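Long-range contacts in SusD family protein (Bacteroides uniformis, PDB 7KV1), which probably binds beta-glucans at the cell surface of a gut Bacteroides, as a SusD-type glycan-binding protein built on a tetratricopeptide-repeat scaffold: residues A[114-119]-A[153-158]; A[147-152]-A[193-198]. One frame throughout, in Å; residues are numbered along the deposited sequence.

Interaction 1 of 2, residues A[114-119]-A[153-158]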
ATOM      1  N   THR A 114      -7.099  11.010 -10.192  1.00 24.05           N
ATOM      2  CA  THR A 114      -6.310  11.777 -11.184  1.00 24.49           C
ATOM      3  C   THR A 114      -4.916  11.147 -11.338  1.00 23.78           C
ATOM      4  O   THR A 114      -4.512  10.899 -12.479  1.00 22.91           O
ATOM      5  CB  THR A 114      -6.249  13.263 -10.817  1.00 26.43           C
ATOM      6  OG1 THR A 114      -7.609  13.641 -10.656  1.00 26.52           O
ATOM      7  CG2 THR A 114      -5.570  14.079 -11.898  1.00 28.02           C
ATOM      8  N   VAL A 115      -4.214  10.872 -10.236  1.00 22.05           N
ATOM      9  CA  VAL A 115      -2.889  10.199 -10.276  1.00 23.64           C
ATOM     10  C   VAL A 115      -2.996   8.905 -11.085  1.00 23.64           C
ATOM     11  O   VAL A 115      -2.206   8.696 -12.026  1.00 24.51           O
ATOM     12  CB  VAL A 115      -2.393   9.900  -8.854  1.00 27.65           C
ATOM     13  CG1 VAL A 115      -1.190   8.977  -8.881  1.00 30.02           C
ATOM     14  CG2 VAL A 115      -2.093  11.170  -8.078  1.00 27.82           C
ATOM     15  N   ASP A 116      -3.934   8.030 -10.722  1.00 22.88           N
ATOM     16  CA  ASP A 116      -4.024   6.679 -11.342  1.00 21.10           C
ATOM     17  C   ASP A 116      -4.324   6.807 -12.843  1.00 21.35           C
ATOM     18  O   ASP A 116      -3.644   6.136 -13.640  1.00 20.05           O
ATOM     19  CB  ASP A 116      -5.032   5.794 -10.619  1.00 21.62           C
ATOM     20  CG  ASP A 116      -4.617   5.431  -9.201  1.00 22.36           C
ATOM     21  OD1 ASP A 116      -3.383   5.411  -8.906  1.00 20.18           O
ATOM     22  OD2 ASP A 116      -5.543   5.187  -8.393  1.00 23.17           O
ATOM     23  N   TYR A 117      -5.307   7.626 -13.244  1.00 21.52           N
ATOM     24  CA  TYR A 117      -5.635   7.788 -14.685  1.00 23.39           C
ATOM     25  C   TYR A 117      -4.492   8.494 -15.430  1.00 23.32           C
ATOM     26  O   TYR A 117      -4.348   8.250 -16.640  1.00 24.96           O
ATOM     27  CB  TYR A 117      -7.026   8.410 -14.897  1.00 21.90           C
ATOM     28  CG  TYR A 117      -8.123   7.407 -14.676  1.00 21.22           C
ATOM     29  CD1 TYR A 117      -8.302   6.341 -15.549  1.00 21.25           C
ATOM     30  CD2 TYR A 117      -8.961   7.493 -13.576  1.00 21.50           C
ATOM     31  CE1 TYR A 117      -9.311   5.406 -15.349  1.00 20.83           C
ATOM     32  CE2 TYR A 117      -9.973   6.574 -13.364  1.00 20.55           C
ATOM     33  CZ  TYR A 117     -10.135   5.509 -14.237  1.00 20.52           C
ATOM     34  OH  TYR A 117     -11.129   4.600 -14.007  1.00 20.47           O
ATOM     35  N   SER A 118      -3.731   9.369 -14.782  1.00 25.28           N
ATOM     36  CA  SER A 118      -2.519   9.961 -15.386  1.00 24.57           C
ATOM     37  C   SER A 118      -1.486   8.861 -15.657  1.00 24.63           C
ATOM     38  O   SER A 118      -0.951   8.789 -16.766  1.00 23.16           O
ATOM     39  CB  SER A 118      -1.962  11.039 -14.507  1.00 26.93           C
ATOM     40  OG  SER A 118      -2.897  12.100 -14.404  1.00 27.01           O
ATOM     41  N   GLY A 119      -1.233   8.000 -14.677  1.00 25.23           N
ATOM     42  CA  GLY A 119      -0.389   6.814 -14.890  1.00 23.71           C
ATOM     43  C   GLY A 119      -0.888   5.973 -16.047  1.00 23.80           C
ATOM     44  O   GLY A 119      -0.071   5.577 -16.940  1.00 25.28           O
ATOM     45  N   VAL A 153      -1.560  -2.121 -14.607  1.00 21.60           N
ATOM     46  CA  VAL A 153      -2.285  -2.971 -13.611  1.00 20.70           C
ATOM     47  C   VAL A 153      -2.198  -2.326 -12.221  1.00 21.53           C
ATOM     48  O   VAL A 153      -3.221  -2.289 -11.508  1.00 19.14           O
ATOM     49  CB  VAL A 153      -1.759  -4.413 -13.566  1.00 18.49           C
ATOM     50  CG1 VAL A 153      -2.325  -5.158 -12.340  1.00 19.73           C
ATOM     51  CG2 VAL A 153      -2.128  -5.136 -14.842  1.00 18.84           C
ATOM     52  N   PHE A 154      -1.013  -1.858 -11.848  1.00 20.31           N
ATOM     53  CA  PHE A 154      -0.762  -1.222 -10.540  1.00 22.35           C
ATOM     54  C   PHE A 154      -1.699  -0.027 -10.337  1.00 21.67           C
ATOM     55  O   PHE A 154      -2.363   0.075  -9.287  1.00 21.90           O
ATOM     56  CB  PHE A 154       0.689  -0.783 -10.414  1.00 24.40           C
ATOM     57  CG  PHE A 154       0.935  -0.139  -9.083  1.00 23.64           C
ATOM     58  CD1 PHE A 154       1.131  -0.919  -7.965  1.00 26.79           C
ATOM     59  CD2 PHE A 154       0.908   1.223  -8.945  1.00 24.26           C
ATOM     60  CE1 PHE A 154       1.343  -0.332  -6.731  1.00 25.26           C
ATOM     61  CE2 PHE A 154       1.115   1.811  -7.715  1.00 26.96           C
ATOM     62  CZ  PHE A 154       1.316   1.027  -6.607  1.00 26.82           C
ATOM     63  N   TYR A 155      -1.755   0.875 -11.313  1.00 20.52           N
ATOM     64  CA  TYR A 155      -2.630   2.075 -11.253  1.00 19.55           C
ATOM     65  C   TYR A 155      -4.094   1.640 -11.190  1.00 19.68           C
ATOM     66  O   TYR A 155      -4.848   2.266 -10.428  1.00 20.47           O
ATOM     67  CB  TYR A 155      -2.349   3.010 -12.431  1.00 19.55           C
ATOM     68  CG  TYR A 155      -0.998   3.686 -12.400  1.00 19.64           C
ATOM     69  CD1 TYR A 155      -0.616   4.474 -11.322  1.00 19.84           C
ATOM     70  CD2 TYR A 155      -0.117   3.566 -13.470  1.00 18.57           C
ATOM     71  CE1 TYR A 155       0.609   5.128 -11.306  1.00 21.34           C
ATOM     72  CE2 TYR A 155       1.120   4.188 -13.454  1.00 20.19           C
ATOM     73  CZ  TYR A 155       1.473   4.992 -12.385  1.00 21.40           C
ATOM     74  OH  TYR A 155       2.688   5.600 -12.375  1.00 22.11           O
ATOM     75  N   TYR A 156      -4.515   0.632 -11.988  1.00 20.02           N
ATOM     76  CA  TYR A 156      -5.925   0.202 -12.000  1.00 18.56           C
ATOM     77  C   TYR A 156      -6.236  -0.459 -10.663  1.00 19.07           C
ATOM     78  O   TYR A 156      -7.392  -0.371 -10.167  1.00 17.71           O
ATOM     79  CB  TYR A 156      -6.234  -0.721 -13.171  1.00 19.54           C
ATOM     80  CG  TYR A 156      -6.743   0.012 -14.378  1.00 19.18           C
ATOM     81  CD1 TYR A 156      -7.945   0.701 -14.320  1.00 19.35           C
ATOM     82  CD2 TYR A 156      -6.020   0.029 -15.563  1.00 20.25           C
ATOM     83  CE1 TYR A 156      -8.427   1.380 -15.422  1.00 19.10           C
ATOM     84  CE2 TYR A 156      -6.505   0.695 -16.684  1.00 20.87           C
ATOM     85  CZ  TYR A 156      -7.703   1.385 -16.600  1.00 20.37           C
ATOM     86  OH  TYR A 156      -8.168   2.120 -17.658  1.00 21.49           O
ATOM     87  N   ASN A 157      -5.240  -1.151 -10.106  1.00 18.82           N
ATOM     88  CA  ASN A 157      -5.432  -1.893  -8.838  1.00 18.43           C
ATOM     89  C   ASN A 157      -5.790  -0.893  -7.724  1.00 17.80           C
ATOM     90  O   ASN A 157      -6.636  -1.200  -6.867  1.00 17.34           O
ATOM     91  CB  ASN A 157      -4.186  -2.719  -8.515  1.00 17.31           C
ATOM     92  CG  ASN A 157      -4.318  -3.432  -7.195  1.00 17.52           C
ATOM     93  OD1 ASN A 157      -5.336  -4.094  -6.944  1.00 16.70           O
ATOM     94  ND2 ASN A 157      -3.294  -3.280  -6.361  1.00 17.27           N
ATOM     95  N   MET A 158      -5.116   0.254  -7.706  1.00 17.88           N
ATOM     96  CA  MET A 158      -5.401   1.346  -6.746  1.00 18.29           C
ATOM     97  C   MET A 158      -6.835   1.862  -6.945  1.00 17.76           C
ATOM     98  O   MET A 158      -7.601   1.915  -5.968  1.00 17.33           O
ATOM     99  CB  MET A 158      -4.388   2.484  -6.908  1.00 18.45           C
ATOM    100  CG  MET A 158      -4.363   3.433  -5.755  1.00 21.14           C
ATOM    101  SD  MET A 158      -3.014   4.631  -5.974  1.00 24.81           S
ATOM    102  CE  MET A 158      -1.585   3.559  -5.873  1.00 23.17           C
TER
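Gly119 lies against one face of the Tyr155 ring in a CH-pi contact. The CA of Gly119 sits 3.6 Å from the Tyr155 ring centroid, 21° off the ring normal and displaced toward the CE2 side. With no side chain on Gly119, the ring can lie over its CA. Tyr155 has its CG anti to the carbonyl carbon (chi1 -68°), which lays the ring across the neighbouring helix; its hydroxyl is hydrogen-bonded to Ala54 O.

The close approach belongs to a pair of nearly antiparallel helices, 110-129 and 138-162, in the alpha-helical, tetratricopeptide-like part of the SusD fold. The axes of the short segments come within 8.7 Å at 156° between their directions, and the CA atoms of Asp116 and Tyr155 are 4.8 Å apart.

Polar and sulfur contacts centre on Asp116, whose side chain crosses that of Met158 at about a right angle. Asp116 OD1 lies 3.1 Å from Met158 SD, while Asp116 OD2 lies 3.3 Å from Met158 CB. Asp116 OD1 also comes to the edge of the Tyr155 ring, near its plane, 3.8 Å from Tyr155 CD1. Buried by the contact, OD1 has no hydrogen-bond partner in the model.

Purely apolar contact is lighter: Tyr117 CE1 and Tyr156 CE1 meet at 4.1 Å, the two side chains crossing roughly at right angles. Their hydroxyls continue to the chain just beyond helix 138-162, Tyr117 OH bonding to Pro167 O and Tyr156 OH to Tyr169 O.

Interaction 2 of 2, residues A[147-152]-A[193-198]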
ATOM      1  N   GLN A 147       6.814  -3.770 -18.569  1.00 23.95           N
ATOM      2  CA  GLN A 147       6.916  -2.775 -17.472  1.00 24.00           C
ATOM      3  C   GLN A 147       5.699  -1.838 -17.547  1.00 25.04           C
ATOM      4  O   GLN A 147       5.040  -1.595 -16.511  1.00 23.89           O
ATOM      5  CB  GLN A 147       8.224  -1.997 -17.532  1.00 24.32           C
ATOM      6  CG  GLN A 147       9.430  -2.724 -16.973  1.00 23.49           C
ATOM      7  CD  GLN A 147      10.677  -1.912 -17.234  1.00 26.47           C
ATOM      8  OE1 GLN A 147      10.965  -0.950 -16.540  1.00 25.98           O
ATOM      9  NE2 GLN A 147      11.431  -2.305 -18.245  1.00 25.21           N
ATOM     10  N   ALA A 148       5.363  -1.348 -18.733  1.00 23.38           N
ATOM     11  CA  ALA A 148       4.217  -0.429 -18.895  1.00 24.58           C
ATOM     12  C   ALA A 148       2.924  -1.156 -18.504  1.00 22.84           C
ATOM     13  O   ALA A 148       2.064  -0.539 -17.830  1.00 21.09           O
ATOM     14  CB  ALA A 148       4.156   0.111 -20.306  1.00 25.09           C
ATOM     15  N   ARG A 149       2.764  -2.422 -18.892  1.00 21.92           N
ATOM     16  CA  ARG A 149       1.488  -3.128 -18.614  1.00 20.86           C
ATOM     17  C   ARG A 149       1.341  -3.392 -17.101  1.00 21.06           C
ATOM     18  O   ARG A 149       0.220  -3.290 -16.570  1.00 23.36           O
ATOM     19  CB  ARG A 149       1.364  -4.373 -19.484  1.00 21.81           C
ATOM     20  CG  ARG A 149       1.126  -4.021 -20.952  1.00 23.98           C
ATOM     21  CD  ARG A 149       1.239  -5.209 -21.879  1.00 25.06           C
ATOM     22  NE  ARG A 149       0.105  -6.095 -21.706  1.00 24.15           N
ATOM     23  CZ  ARG A 149       0.020  -7.310 -22.225  1.00 28.15           C
ATOM     24  NH1 ARG A 149       0.990  -7.775 -23.014  1.00 30.58           N
ATOM     25  NH2 ARG A 149      -1.056  -8.043 -22.011  1.00 25.60           N
ATOM     26  N   LEU A 150       2.433  -3.717 -16.434  1.00 20.82           N
ATOM     27  CA  LEU A 150       2.417  -3.998 -14.979  1.00 22.33           C
ATOM     28  C   LEU A 150       2.126  -2.707 -14.205  1.00 20.13           C
ATOM     29  O   LEU A 150       1.336  -2.765 -13.235  1.00 21.44           O
ATOM     30  CB  LEU A 150       3.756  -4.630 -14.592  1.00 21.60           C
ATOM     31  CG  LEU A 150       3.886  -5.028 -13.117  1.00 21.54           C
ATOM     32  CD1 LEU A 150       2.656  -5.770 -12.621  1.00 21.38           C
ATOM     33  CD2 LEU A 150       5.136  -5.876 -12.933  1.00 22.21           C
ATOM     34  N   LEU A 151       2.696  -1.575 -14.615  1.00 18.84           N
ATOM     35  CA  LEU A 151       2.396  -0.256 -14.012  1.00 20.90           C
ATOM     36  C   LEU A 151       0.916   0.031 -14.216  1.00 19.61           C
ATOM     37  O   LEU A 151       0.249   0.485 -13.288  1.00 19.83           O
ATOM     38  CB  LEU A 151       3.252   0.838 -14.644  1.00 22.21           C
ATOM     39  CG  LEU A 151       4.665   0.947 -14.110  1.00 23.67           C
ATOM     40  CD1 LEU A 151       5.497   1.815 -15.035  1.00 24.65           C
ATOM     41  CD2 LEU A 151       4.680   1.534 -12.703  1.00 23.93           C
ATOM     42  N   ARG A 152       0.424  -0.229 -15.416  1.00 21.68           N
ATOM     43  CA  ARG A 152      -0.994   0.004 -15.746  1.00 21.50           C
ATOM     44  C   ARG A 152      -1.883  -0.841 -14.813  1.00 23.40           C
ATOM     45  O   ARG A 152      -2.856  -0.275 -14.266  1.00 18.52           O
ATOM     46  CB  ARG A 152      -1.239  -0.241 -17.232  1.00 20.03           C
ATOM     47  CG  ARG A 152      -2.639   0.127 -17.650  1.00 22.03           C
ATOM     48  CD  ARG A 152      -2.785   0.071 -19.173  1.00 24.15           C
ATOM     49  NE  ARG A 152      -2.600  -1.260 -19.761  1.00 23.50           N
ATOM     50  CZ  ARG A 152      -2.644  -1.525 -21.071  1.00 24.52           C
ATOM     51  NH1 ARG A 152      -2.865  -0.545 -21.938  1.00 23.55           N
ATOM     52  NH2 ARG A 152      -2.498  -2.770 -21.506  1.00 23.22           N
ATOM     53  N   ILE A 193      -6.989  -8.951 -13.723  1.00 19.68           N
ATOM     54  CA  ILE A 193      -6.318 -10.228 -13.340  1.00 20.79           C
ATOM     55  C   ILE A 193      -5.976 -10.999 -14.623  1.00 20.62           C
ATOM     56  O   ILE A 193      -4.864 -11.589 -14.669  1.00 20.73           O
ATOM     57  CB  ILE A 193      -7.153 -11.029 -12.316  1.00 19.62           C
ATOM     58  CG1 ILE A 193      -6.272 -11.994 -11.531  1.00 21.79           C
ATOM     59  CG2 ILE A 193      -8.324 -11.754 -12.991  1.00 18.27           C
ATOM     60  CD1 ILE A 193      -5.256 -11.292 -10.607  1.00 21.90           C
ATOM     61  N   ALA A 194      -6.792 -10.890 -15.676  1.00 21.45           N
ATOM     62  CA  ALA A 194      -6.485 -11.439 -17.026  1.00 21.79           C
ATOM     63  C   ALA A 194      -5.258 -10.735 -17.594  1.00 21.68           C
ATOM     64  O   ALA A 194      -4.352 -11.429 -18.059  1.00 23.26           O
ATOM     65  CB  ALA A 194      -7.660 -11.335 -17.992  1.00 23.68           C
ATOM     66  N   GLU A 195      -5.208  -9.415 -17.509  1.00 23.16           N
ATOM     67  CA  GLU A 195      -4.087  -8.604 -18.028  1.00 23.74           C
ATOM     68  C   GLU A 195      -2.815  -9.009 -17.266  1.00 22.97           C
ATOM     69  O   GLU A 195      -1.754  -9.279 -17.925  1.00 21.27           O
ATOM     70  CB  GLU A 195      -4.480  -7.117 -18.000  1.00 22.99           C
ATOM     71  CG  GLU A 195      -3.372  -6.127 -18.335  1.00 25.36           C
ATOM     72  CD  GLU A 195      -2.806  -6.150 -19.761  1.00 27.75           C
ATOM     73  OE1 GLU A 195      -3.236  -6.990 -20.554  1.00 24.84           O
ATOM     74  OE2 GLU A 195      -1.889  -5.360 -20.056  1.00 26.43           O
ATOM     75  N   LEU A 196      -2.896  -9.158 -15.945  1.00 22.73           N
ATOM     76  CA  LEU A 196      -1.706  -9.474 -15.117  1.00 20.31           C
ATOM     77  C   LEU A 196      -1.230 -10.899 -15.444  1.00 19.29           C
ATOM     78  O   LEU A 196      -0.031 -11.114 -15.547  1.00 19.89           O
ATOM     79  CB  LEU A 196      -2.069  -9.310 -13.642  1.00 20.52           C
ATOM     80  CG  LEU A 196      -0.918  -9.510 -12.664  1.00 19.86           C
ATOM     81  CD1 LEU A 196       0.298  -8.704 -13.063  1.00 20.42           C
ATOM     82  CD2 LEU A 196      -1.383  -9.176 -11.243  1.00 20.77           C
ATOM     83  N   GLU A 197      -2.149 -11.835 -15.614  1.00 21.11           N
ATOM     84  CA  GLU A 197      -1.817 -13.213 -16.046  1.00 20.82           C
ATOM     85  C   GLU A 197      -1.049 -13.186 -17.378  1.00 21.64           C
ATOM     86  O   GLU A 197      -0.009 -13.844 -17.466  1.00 19.69           O
ATOM     87  CB  GLU A 197      -3.090 -14.035 -16.064  1.00 21.77           C
ATOM     88  CG  GLU A 197      -3.490 -14.447 -14.654  1.00 21.90           C
ATOM     89  CD  GLU A 197      -4.742 -15.276 -14.559  1.00 22.53           C
ATOM     90  OE1 GLU A 197      -5.534 -15.204 -15.511  1.00 23.61           O
ATOM     91  OE2 GLU A 197      -4.946 -15.964 -13.522  1.00 22.83           O
ATOM     92  N   ALA A 198      -1.499 -12.426 -18.368  1.00 22.20           N
ATOM     93  CA  ALA A 198      -0.760 -12.264 -19.648  1.00 23.44           C
ATOM     94  C   ALA A 198       0.641 -11.699 -19.391  1.00 25.18           C
ATOM     95  O   ALA A 198       1.633 -12.219 -19.976  1.00 30.08           O
ATOM     96  CB  ALA A 198      -1.545 -11.436 -20.636  1.00 22.81           C
TER
HETATM   97  O   HOH W   1      -1.886  -3.480 -18.143  1.00 21.11           O
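Arg149 crosses Glu195 at about a right angle, meeting the carboxylate from CB to its tip. Arg149 CB and CG each lie 3.4 Å from Glu195 OE2, so the aliphatic stem already borders the carboxylate before any bond is made. CD follows, and then the chain bends at chi3 (72°), bringing the guanidinium edge-on to the acid. Arg149 NE donates to Glu195 OE2 over 2.7 Å and Arg149 NH2 donates to Glu195 OE1 over 2.8 Å, both bonds almost straight. This is a side-on, two-nitrogen grip, with each oxygen in the guanidinium plane, although that plane is turned 36° from the carboxylate. NH1 goes to Glu145, and NH2 also passes the methyl of Ala198.

A second arginine joins the network. Arg152 NH2 donates to Glu195 OE2 over 3.0 Å, from the opposite face of the carboxylate to Arg149 NE, while its NH1 bonds to Asn124. A water fills in beside them: it accepts from Arg152 NE and donates both to Glu195 OE2 and to Arg149 O, so OE2 takes three hydrogen bonds. Two positive neighbours would be expected to favour the ionised acid. A glutamine in place of Glu195 would probably leave the two guanidinium groups without their shared negative charge and break up the paired grip of Arg149.

Next to the polar cluster, Leu150 CD1 touches Leu196 CD1 at 3.8 Å. The contact joins helices 138-162 and 185-201, whose segment axes pass 9.8 Å apart at 153°; helix 230-244 packs against both leucines, while helix 110-129 lies against Arg152 through Cys123 and Leu127.

In the fold
Helix 138-162 is common to both contacts: it meets helix 110-129 in interaction 1 and helix 185-201 in interaction 2, using successive turns, with the contact centres about 12 Å apart. They touch directly where Val153 CG2, in the segment next to Arg152, packs 3.8 Å from Glu195 CG. Interaction 1 is buried and combines aromatic rings with a carboxylate and a methionine sulfur, whereas interaction 2 is partly buried and held by charge. Tyr156 also reaches Leu192 on helix 185-201, a further tie among the three helices. Neither contact includes residues of the cobalt hexammine pocket, formed by Arg267, Tyr408 and others; a 1,2-ethanediol, probably from the crystallisation liquor, lies about 3 Å from the Met158 side chain.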